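PDB 6Q2F: glycoside hydrolase family protein from Novosphingobium sp. PP1Y, which probably releases terminal alpha-L-rhamnose from glycosides by hydrolysis, as an alpha-L-rhamnosidase of the glycoside hydrolases. Local coordinates for residues Asp148-Leu153 with Ser446-Thr451; Pro142-Gln147 with Leu462-Phe467; Thr884-Gly889 with Ala913-Glu918. One frame throughout, in Å; residues are numbered along the deposited sequence.

How the contacts relate
Contacts 1 and 2 are neighbours, their centres 8 Å apart, and the centre of contact 3 is about 55 Å from theirs, on the opposite side of the chain's centre. Along the chain, 148-153 with 446-451 is nested inside the loop closed by 142-147 with 462-467, and both close before 884-889 meets 913-918. Together the first two stand where the chain leaves the (beta/alpha)8 barrel after strand 127-131, builds the antiparallel sheets in between, and comes back at helix 469-487; Lys151 and Asp465 bridge them with a salt bridge. Contact 3 belongs to a separate antiparallel sheet, where strand 881-884 pairs with strand 915-921.

Contact 1 (Asp148-Leu153 with Ser446-Thr451); sequences DGLKKL and SLLGTT
Lys152 lays its side chain alongside Ser446, with CG near Ser446 O and NZ donating to Ser446 OG at 2.7 Å. CG sits between the backbone N and the carbonyl carbon (chi1 56°), and a bend at chi4 (-60°) brings the ammonium back to the neighbouring strand. Thr176 O and Gly178 O also accept from NZ, so this buried charge is held by several oxygens. The backbones of the two residues form an antiparallel hydrogen-bonded pair: Lys152 N gives to Ser446 O at 2.9 Å, and Ser446 N returns a bond to Lys152 O. Two residues along, past the non-hydrogen-bonded pair Lys151-Leu447, Leu448 N reaches Leu150 O at 3.1 Å from above the carbonyl plane. A water donates to that same oxygen and accepts from Gly449 N, carrying the contact on where the strands separate. Leu448 spreads its two methyls over the other segment, CD1 resting 3.7 Å from Lys152 CB while CD2 faces Leu150 CB. Leu150 instead sends CD1 obliquely across to Thr450 OG1, 3.3 Å away, whose hydroxyl is hydrogen-bonded to Val507 O. Lys151 turns its amine away to Gly149 O and to a salt bridge with Asp465. The pairing joins the start of strand 151-160, at the edge of a four-stranded antiparallel sheet, to the end of strand 436-447, while Asp148 touches helix 469-487 just beyond.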
loop_
_atom_site.group_PDB
_atom_site.type_symbol
_atom_site.label_atom_id
_atom_site.label_comp_id
_atom_site.label_asym_id
_atom_site.label_seq_id
_atom_site.Cartn_x
_atom_site.Cartn_y
_atom_site.Cartn_z
ATOM N N ASP A 148 2.244 25.993 9.874
ATOM C CA ASP A 148 2.456 25.131 8.718
ATOM C C ASP A 148 2.072 23.674 8.963
ATOM O O ASP A 148 2.356 22.819 8.117
ATOM C CB ASP A 148 3.913 25.226 8.275
ATOM C CG ASP A 148 4.232 26.563 7.653
ATOM O OD1 ASP A 148 3.322 27.128 7.025
ATOM O OD2 ASP A 148 5.370 27.036 7.779
ATOM N N GLY A 149 1.422 23.367 10.080
ATOM C CA GLY A 149 0.978 22.007 10.291
ATOM C C GLY A 149 -0.320 21.701 9.559
ATOM O O GLY A 149 -0.967 22.574 8.967
ATOM N N LEU A 150 -0.705 20.428 9.606
ATOM C CA LEU A 150 -1.962 20.014 8.999
ATOM C C LEU A 150 -3.121 20.751 9.657
ATOM O O LEU A 150 -3.131 20.956 10.869
ATOM C CB LEU A 150 -2.141 18.504 9.132
ATOM C CG LEU A 150 -1.272 17.635 8.211
ATOM C CD1 LEU A 150 -1.172 16.236 8.791
ATOM C CD2 LEU A 150 -1.889 17.601 6.814
ATOM N N LYS A 151 -4.103 21.150 8.847
ATOM C CA LYS A 151 -5.182 22.030 9.282
ATOM C C LYS A 151 -6.544 21.414 8.986
ATOM O O LYS A 151 -6.743 20.781 7.944
ATOM C CB LYS A 151 -5.118 23.382 8.584
ATOM C CG LYS A 151 -3.859 24.166 8.841
ATOM C CD LYS A 151 -3.762 25.293 7.823
ATOM C CE LYS A 151 -2.413 25.956 7.857
ATOM N NZ LYS A 151 -1.391 25.073 7.226
ATOM N N LYS A 152 -7.497 21.667 9.880
ATOM C CA LYS A 152 -8.891 21.296 9.689
ATOM C C LYS A 152 -9.753 22.545 9.804
ATOM O O LYS A 152 -9.460 23.447 10.597
ATOM C CB LYS A 152 -9.356 20.287 10.746
ATOM C CG LYS A 152 -9.136 20.831 12.170
ATOM C CD LYS A 152 -9.973 20.146 13.188
ATOM C CE LYS A 152 -9.897 20.887 14.504
ATOM N NZ LYS A 152 -8.525 20.976 15.052
ATOM N N LEU A 153 -10.840 22.566 9.040
ATOM C CA LEU A 153 -11.788 23.669 9.103
ATOM C C LEU A 153 -12.580 23.618 10.412
ATOM O O LEU A 153 -12.984 22.545 10.866
ATOM C CB LEU A 153 -12.730 23.601 7.893
ATOM C CG LEU A 153 -13.577 24.819 7.503
ATOM C CD1 LEU A 153 -12.707 25.957 6.990
ATOM C CD2 LEU A 153 -14.628 24.430 6.460
ATOM N N SER A 446 -7.741 25.239 12.471
ATOM C CA SER A 446 -6.899 24.910 13.605
ATOM C C SER A 446 -6.155 23.624 13.260
ATOM O O SER A 446 -6.366 23.029 12.202
ATOM C CB SER A 446 -7.726 24.798 14.881
ATOM O OG SER A 446 -8.592 23.684 14.815
ATOM N N LEU A 447 -5.269 23.205 14.154
ATOM C CA LEU A 447 -4.339 22.118 13.871
ATOM C C LEU A 447 -4.933 20.743 14.161
ATOM O O LEU A 447 -5.723 20.562 15.094
ATOM C CB LEU A 447 -3.061 22.303 14.687
ATOM C CG LEU A 447 -2.315 23.602 14.378
ATOM C CD1 LEU A 447 -0.965 23.583 15.051
ATOM C CD2 LEU A 447 -2.181 23.792 12.845
ATOM N N LEU A 448 -4.538 19.767 13.335
ATOM C CA LEU A 448 -4.742 18.358 13.670
ATOM C C LEU A 448 -3.823 17.918 14.804
ATOM O O LEU A 448 -4.209 17.094 15.640
ATOM C CB LEU A 448 -4.470 17.482 12.452
ATOM C CG LEU A 448 -5.631 16.818 11.735
ATOM C CD1 LEU A 448 -6.545 17.890 11.188
ATOM C CD2 LEU A 448 -5.074 15.932 10.603
ATOM N N GLY A 449 -2.589 18.423 14.813
ATOM C CA GLY A 449 -1.585 18.039 15.776
ATOM C C GLY A 449 -0.790 16.798 15.447
ATOM O O GLY A 449 0.085 16.426 16.238
ATOM N N THR A 450 -1.049 16.144 14.317
ATOM C CA THR A 450 -0.332 14.905 14.059
ATOM C C THR A 450 1.137 15.182 13.751
ATOM O O THR A 450 1.525 16.250 13.277
ATOM C CB THR A 450 -0.967 14.110 12.916
ATOM O OG1 THR A 450 -1.129 14.954 11.778
ATOM C CG2 THR A 450 -2.334 13.581 13.362
ATOM N N THR A 451 1.930 14.140 13.944
ATOM C CA THR A 451 3.352 14.216 14.199
ATOM C C THR A 451 4.039 13.127 13.364
ATOM O O THR A 451 3.410 12.144 12.973
ATOM C CB THR A 451 3.518 14.043 15.719
ATOM O OG1 THR A 451 2.981 12.788 16.190
ATOM C CG2 THR A 451 3.018 15.198 16.451
HETATM O O HOH W 1 0.495 18.245 11.627
HETATM O O HOH W 2 -1.442 19.886 12.696
#

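Contact 2 (Pro142-Gln147 with Leu462-Phe467); sequences PWVKPQ and LEVDKF
Val144 reaches across to Leu462 and Val464 where two irregular loops of the (beta/alpha)8 barrel pack together, one following its strand 127-131 and the other leading into helix 469-487. Its CB already lies 3.4 Å from Leu462 O. From there the branches part: CG1, anti to the backbone N (chi1 179°), is directed at Leu462 CB and at Val464 CA, 3.9 Å off, whereas CG2 approaches Leu462 O and touches Val464 CB at 4.2 Å. The two valine side chains cross at about a right angle, and Tyr475 and Ala471 of helix 469-487 touch Val144 and Val464 respectively. Cutting this side chain back to an alanine removes both branches and would probably open a gap between Leu462, Val464 and Tyr475. Leu462 answers from the other loop, passing its CB by Val144 and setting CD1 3.6 Å from Pro146 CA. No direct hydrogen bond joins the segments; a water spans them instead, donating to Val144 O and accepting from Leu462 N. Within 462-467 the chain is pinned by its own polar groups. Lys466 NZ forms a salt bridge with Glu463 OE1 at 2.7 Å and also donates to Val464 O, in the carbonyl plane and on a lone pair. An Asx turn follows, in which Phe467 N meets Asp465 OD1 at 2.9 Å from the anti side, 34° out of the carboxylate plane.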
loop_
_atom_site.group_PDB
_atom_site.type_symbol
_atom_site.label_atom_id
_atom_site.label_comp_id
_atom_site.label_asym_id
_atom_site.label_seq_id
_atom_site.Cartn_x
_atom_site.Cartn_y
_atom_site.Cartn_z
ATOM N N PRO A 142 10.094 19.044 14.250
ATOM C CA PRO A 142 9.883 20.272 15.030
ATOM C C PRO A 142 10.221 21.544 14.277
ATOM O O PRO A 142 9.929 22.626 14.786
ATOM C CB PRO A 142 10.802 20.099 16.255
ATOM C CG PRO A 142 11.795 19.096 15.845
ATOM C CD PRO A 142 11.124 18.179 14.834
ATOM N N TRP A 143 10.834 21.466 13.101
ATOM C CA TRP A 143 11.068 22.688 12.342
ATOM C C TRP A 143 9.844 23.105 11.530
ATOM O O TRP A 143 9.892 24.103 10.795
ATOM C CB TRP A 143 12.308 22.511 11.451
ATOM C CG TRP A 143 12.287 21.316 10.551
ATOM C CD1 TRP A 143 11.906 21.298 9.243
ATOM C CD2 TRP A 143 12.712 19.976 10.860
ATOM N NE1 TRP A 143 12.055 20.042 8.720
ATOM C CE2 TRP A 143 12.538 19.207 9.693
ATOM C CE3 TRP A 143 13.208 19.356 12.012
ATOM C CZ2 TRP A 143 12.830 17.843 9.643
ATOM C CZ3 TRP A 143 13.500 18.006 11.966
ATOM C CH2 TRP A 143 13.325 17.264 10.783
ATOM N N VAL A 144 8.741 22.380 11.661
ATOM C CA VAL A 144 7.478 22.775 11.054
ATOM C C VAL A 144 6.786 23.744 12.010
ATOM O O VAL A 144 6.326 23.348 13.083
ATOM C CB VAL A 144 6.590 21.562 10.765
ATOM C CG1 VAL A 144 5.277 22.007 10.154
ATOM C CG2 VAL A 144 7.317 20.580 9.837
ATOM N N LYS A 145 6.727 25.016 11.633
ATOM C CA LYS A 145 6.091 26.012 12.477
ATOM C C LYS A 145 4.620 25.641 12.676
ATOM O O LYS A 145 4.016 25.014 11.802
ATOM C CB LYS A 145 6.195 27.400 11.845
ATOM C CG LYS A 145 7.611 27.901 11.577
ATOM C CD LYS A 145 7.538 29.309 10.950
ATOM C CE LYS A 145 8.915 29.900 10.659
ATOM N NZ LYS A 145 9.719 29.017 9.763
ATOM N N PRO A 146 4.028 26.002 13.822
ATOM C CA PRO A 146 2.602 25.688 14.050
ATOM C C PRO A 146 1.695 26.072 12.884
ATOM O O PRO A 146 0.835 25.278 12.474
ATOM C CB PRO A 146 2.266 26.504 15.310
ATOM C CG PRO A 146 3.589 26.685 16.008
ATOM C CD PRO A 146 4.593 26.836 14.899
ATOM N N GLN A 147 1.874 27.277 12.330
ATOM C CA GLN A 147 1.083 27.722 11.186
ATOM C C GLN A 147 1.169 26.770 9.992
ATOM O O GLN A 147 0.239 26.732 9.181
ATOM C CB GLN A 147 1.531 29.131 10.761
ATOM C CG GLN A 147 3.048 29.354 10.823
ATOM C CD GLN A 147 3.486 30.725 10.324
ATOM O OE1 GLN A 147 2.916 31.261 9.374
ATOM N NE2 GLN A 147 4.499 31.303 10.970
ATOM N N LEU A 462 5.224 18.635 14.138
ATOM C CA LEU A 462 4.057 18.599 13.267
ATOM C C LEU A 462 4.380 18.039 11.886
ATOM O O LEU A 462 5.388 18.396 11.270
ATOM C CB LEU A 462 3.483 20.006 13.129
ATOM C CG LEU A 462 2.988 20.591 14.448
ATOM C CD1 LEU A 462 2.603 22.062 14.247
ATOM C CD2 LEU A 462 1.787 19.780 14.945
ATOM N N GLU A 463 3.511 17.152 11.407
ATOM C CA GLU A 463 3.449 16.866 9.987
ATOM C C GLU A 463 3.161 18.156 9.224
ATOM O O GLU A 463 2.235 18.893 9.559
ATOM C CB GLU A 463 2.364 15.810 9.729
ATOM C CG GLU A 463 2.736 14.400 10.245
ATOM C CD GLU A 463 3.740 13.700 9.331
ATOM O OE1 GLU A 463 3.917 14.165 8.182
ATOM O OE2 GLU A 463 4.345 12.689 9.754
ATOM N N VAL A 464 3.969 18.440 8.204
ATOM C CA VAL A 464 3.769 19.652 7.418
ATOM C C VAL A 464 2.453 19.552 6.641
ATOM O O VAL A 464 2.011 18.464 6.249
ATOM C CB VAL A 464 4.951 19.899 6.458
ATOM C CG1 VAL A 464 4.964 18.864 5.310
ATOM C CG2 VAL A 464 4.870 21.315 5.858
ATOM N N ASP A 465 1.809 20.695 6.442
ATOM C CA ASP A 465 0.566 20.795 5.685
ATOM C C ASP A 465 0.761 20.221 4.281
ATOM O O ASP A 465 1.455 20.808 3.452
ATOM C CB ASP A 465 0.121 22.270 5.644
ATOM C CG ASP A 465 -1.136 22.491 4.798
ATOM O OD1 ASP A 465 -1.572 21.544 4.103
ATOM O OD2 ASP A 465 -1.683 23.615 4.835
ATOM N N LYS A 466 0.167 19.054 4.020
ATOM C CA LYS A 466 0.439 18.314 2.796
ATOM C C LYS A 466 -0.168 18.971 1.559
ATOM O O LYS A 466 0.168 18.569 0.437
ATOM C CB LYS A 466 -0.088 16.880 2.939
ATOM C CG LYS A 466 0.363 16.161 4.228
ATOM C CD LYS A 466 1.783 15.618 4.092
ATOM C CE LYS A 466 2.256 14.965 5.412
ATOM N NZ LYS A 466 3.214 15.827 6.188
ATOM N N PHE A 467 -1.054 19.950 1.734
ATOM C CA PHE A 467 -1.692 20.638 0.618
ATOM C C PHE A 467 -1.026 21.963 0.267
ATOM O O PHE A 467 -1.487 22.642 -0.655
ATOM C CB PHE A 467 -3.177 20.862 0.938
ATOM C CG PHE A 467 -3.867 19.650 1.507
ATOM C CD1 PHE A 467 -3.958 18.480 0.763
ATOM C CD2 PHE A 467 -4.445 19.689 2.777
ATOM C CE1 PHE A 467 -4.588 17.359 1.268
ATOM C CE2 PHE A 467 -5.073 18.562 3.294
ATOM C CZ PHE A 467 -5.137 17.390 2.541
HETATM O O HOH W 3 6.382 21.226 15.075
#

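Contact 3 (Thr884-Gly889 with Ala913-Glu918); sequences TGADAG and AAQSIE
Thr884 and Glu918 exchange two backbone hydrogen bonds: Glu918 N gives to Thr884 O at 2.8 Å, and Thr884 N gives to Glu918 O at 3.0 Å. Both N-H groups point fairly straight at their acceptors, with 160° at each hydrogen. On the face that carries both side chains, Thr884 OG1 lies 3.6 Å from Glu918 CB. A water next to that hydroxyl also reaches Glu918 OE1, though only weakly. The direct pairing then gives way at Gly885, whose carbonyl oxygen faces Ser916 O, both of them acceptors. A water sits between the strands, accepting from Ser916 N at 2.8 Å and probably donating to Gly885 O. This is the fraying end of an antiparallel beta pair, in which strand 881-884 runs out beside strand 915-921 within a larger antiparallel sheet; strand 949-956 flanks strand 915-921 too, through backbone hydrogen bonds of Gln915 with Leu956 and of Ile917 with Leu954. With phi at 95°, a CB on Gly885 would press on the carbonyl O of Thr884, and it would also run into Ser916 O. Further along, Ala886 turns its methyl to the strand, where CB contacts Gln915 OE1 at 3.3 Å and Ile917 CG2 at 4.0 Å. Ile917 CG2 is anti to its own carbonyl carbon, which leaves this methyl beside the alanine. The Gln915 chain, bent at chi2 (-67°), places its amide oxygen against the Ala886 methyl while NE2 turns back to Ala913 O, 2.9 Å away and well above that carbonyl's plane.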
loop_
_atom_site.group_PDB
_atom_site.type_symbol
_atom_site.label_atom_id
_atom_site.label_comp_id
_atom_site.label_asym_id
_atom_site.label_seq_id
_atom_site.Cartn_x
_atom_site.Cartn_y
_atom_site.Cartn_z
ATOM N N THR A 884 -3.456 -24.864 -21.566
ATOM C CA THR A 884 -4.297 -26.033 -21.369
ATOM C C THR A 884 -3.517 -27.088 -20.597
ATOM O O THR A 884 -2.290 -27.019 -20.491
ATOM C CB THR A 884 -4.781 -26.621 -22.702
ATOM O OG1 THR A 884 -3.668 -27.142 -23.431
ATOM C CG2 THR A 884 -5.447 -25.539 -23.545
ATOM N N GLY A 885 -4.244 -28.077 -20.080
ATOM C CA GLY A 885 -3.650 -29.225 -19.420
ATOM C C GLY A 885 -3.533 -29.145 -17.911
ATOM O O GLY A 885 -2.935 -30.039 -17.313
ATOM N N ALA A 886 -4.071 -28.105 -17.283
ATOM C CA ALA A 886 -4.106 -27.992 -15.835
ATOM C C ALA A 886 -5.536 -28.155 -15.347
ATOM O O ALA A 886 -6.493 -27.989 -16.104
ATOM C CB ALA A 886 -3.561 -26.629 -15.361
ATOM N N ASP A 887 -5.667 -28.444 -14.054
ATOM C CA ASP A 887 -6.979 -28.535 -13.426
ATOM C C ASP A 887 -7.693 -27.187 -13.474
ATOM O O ASP A 887 -7.097 -26.140 -13.742
ATOM C CB ASP A 887 -6.853 -29.003 -11.979
ATOM C CG ASP A 887 -6.422 -30.449 -11.873
ATOM O OD1 ASP A 887 -7.148 -31.320 -12.404
ATOM O OD2 ASP A 887 -5.360 -30.712 -11.259
ATOM N N ALA A 888 -9.000 -27.218 -13.228
ATOM C CA ALA A 888 -9.736 -25.971 -13.096
ATOM C C ALA A 888 -9.325 -25.282 -11.805
ATOM O O ALA A 888 -8.978 -25.931 -10.813
ATOM C CB ALA A 888 -11.246 -26.216 -13.119
ATOM N N GLY A 889 -9.345 -23.951 -11.828
ATOM C CA GLY A 889 -8.887 -23.155 -10.706
ATOM C C GLY A 889 -7.388 -22.985 -10.601
ATOM O O GLY A 889 -6.926 -22.218 -9.747
ATOM N N ALA A 913 0.737 -28.146 -6.206
ATOM C CA ALA A 913 0.786 -29.259 -7.150
ATOM C C ALA A 913 1.509 -28.865 -8.433
ATOM O O ALA A 913 1.209 -27.833 -9.039
ATOM C CB ALA A 913 -0.622 -29.745 -7.489
ATOM N N ALA A 914 2.455 -29.702 -8.843
ATOM C CA ALA A 914 3.097 -29.543 -10.136
ATOM C C ALA A 914 2.053 -29.557 -11.249
ATOM O O ALA A 914 0.989 -30.166 -11.123
ATOM C CB ALA A 914 4.114 -30.661 -10.371
ATOM N N GLN A 915 2.361 -28.865 -12.345
ATOM C CA GLN A 915 1.495 -28.814 -13.515
ATOM C C GLN A 915 2.292 -29.166 -14.759
ATOM O O GLN A 915 3.463 -28.794 -14.890
ATOM C CB GLN A 915 0.860 -27.416 -13.689
ATOM C CG GLN A 915 0.194 -26.879 -12.430
ATOM C CD GLN A 915 -1.031 -27.687 -12.047
ATOM O OE1 GLN A 915 -1.865 -28.011 -12.890
ATOM N NE2 GLN A 915 -1.138 -28.027 -10.764
ATOM N N SER A 916 1.640 -29.886 -15.669
ATOM C CA SER A 916 2.131 -30.155 -17.016
ATOM C C SER A 916 1.141 -29.504 -17.967
ATOM O O SER A 916 0.031 -30.010 -18.145
ATOM C CB SER A 916 2.235 -31.659 -17.294
ATOM O OG SER A 916 3.307 -32.237 -16.576
ATOM N N ILE A 917 1.526 -28.383 -18.566
ATOM C CA ILE A 917 0.597 -27.622 -19.386
ATOM C C ILE A 917 1.118 -27.534 -20.814
ATOM O O ILE A 917 2.274 -27.839 -21.107
ATOM C CB ILE A 917 0.353 -26.207 -18.830
ATOM C CG1 ILE A 917 1.650 -25.398 -18.874
ATOM C CG2 ILE A 917 -0.204 -26.269 -17.414
ATOM C CD1 ILE A 917 1.485 -23.925 -18.415
ATOM N N GLU A 918 0.240 -27.088 -21.706
ATOM C CA GLU A 918 0.639 -26.560 -23.001
ATOM C C GLU A 918 0.411 -25.059 -22.938
ATOM O O GLU A 918 -0.728 -24.609 -22.761
ATOM C CB GLU A 918 -0.143 -27.203 -24.152
ATOM C CG GLU A 918 0.226 -28.669 -24.419
ATOM C CD GLU A 918 0.444 -28.968 -25.900
ATOM O OE1 GLU A 918 -0.475 -28.721 -26.716
ATOM O OE2 GLU A 918 1.549 -29.437 -26.245
HETATM O O HOH W 4 -3.074 -26.764 -26.029
HETATM O O HOH W 5 -1.038 -30.284 -15.120
#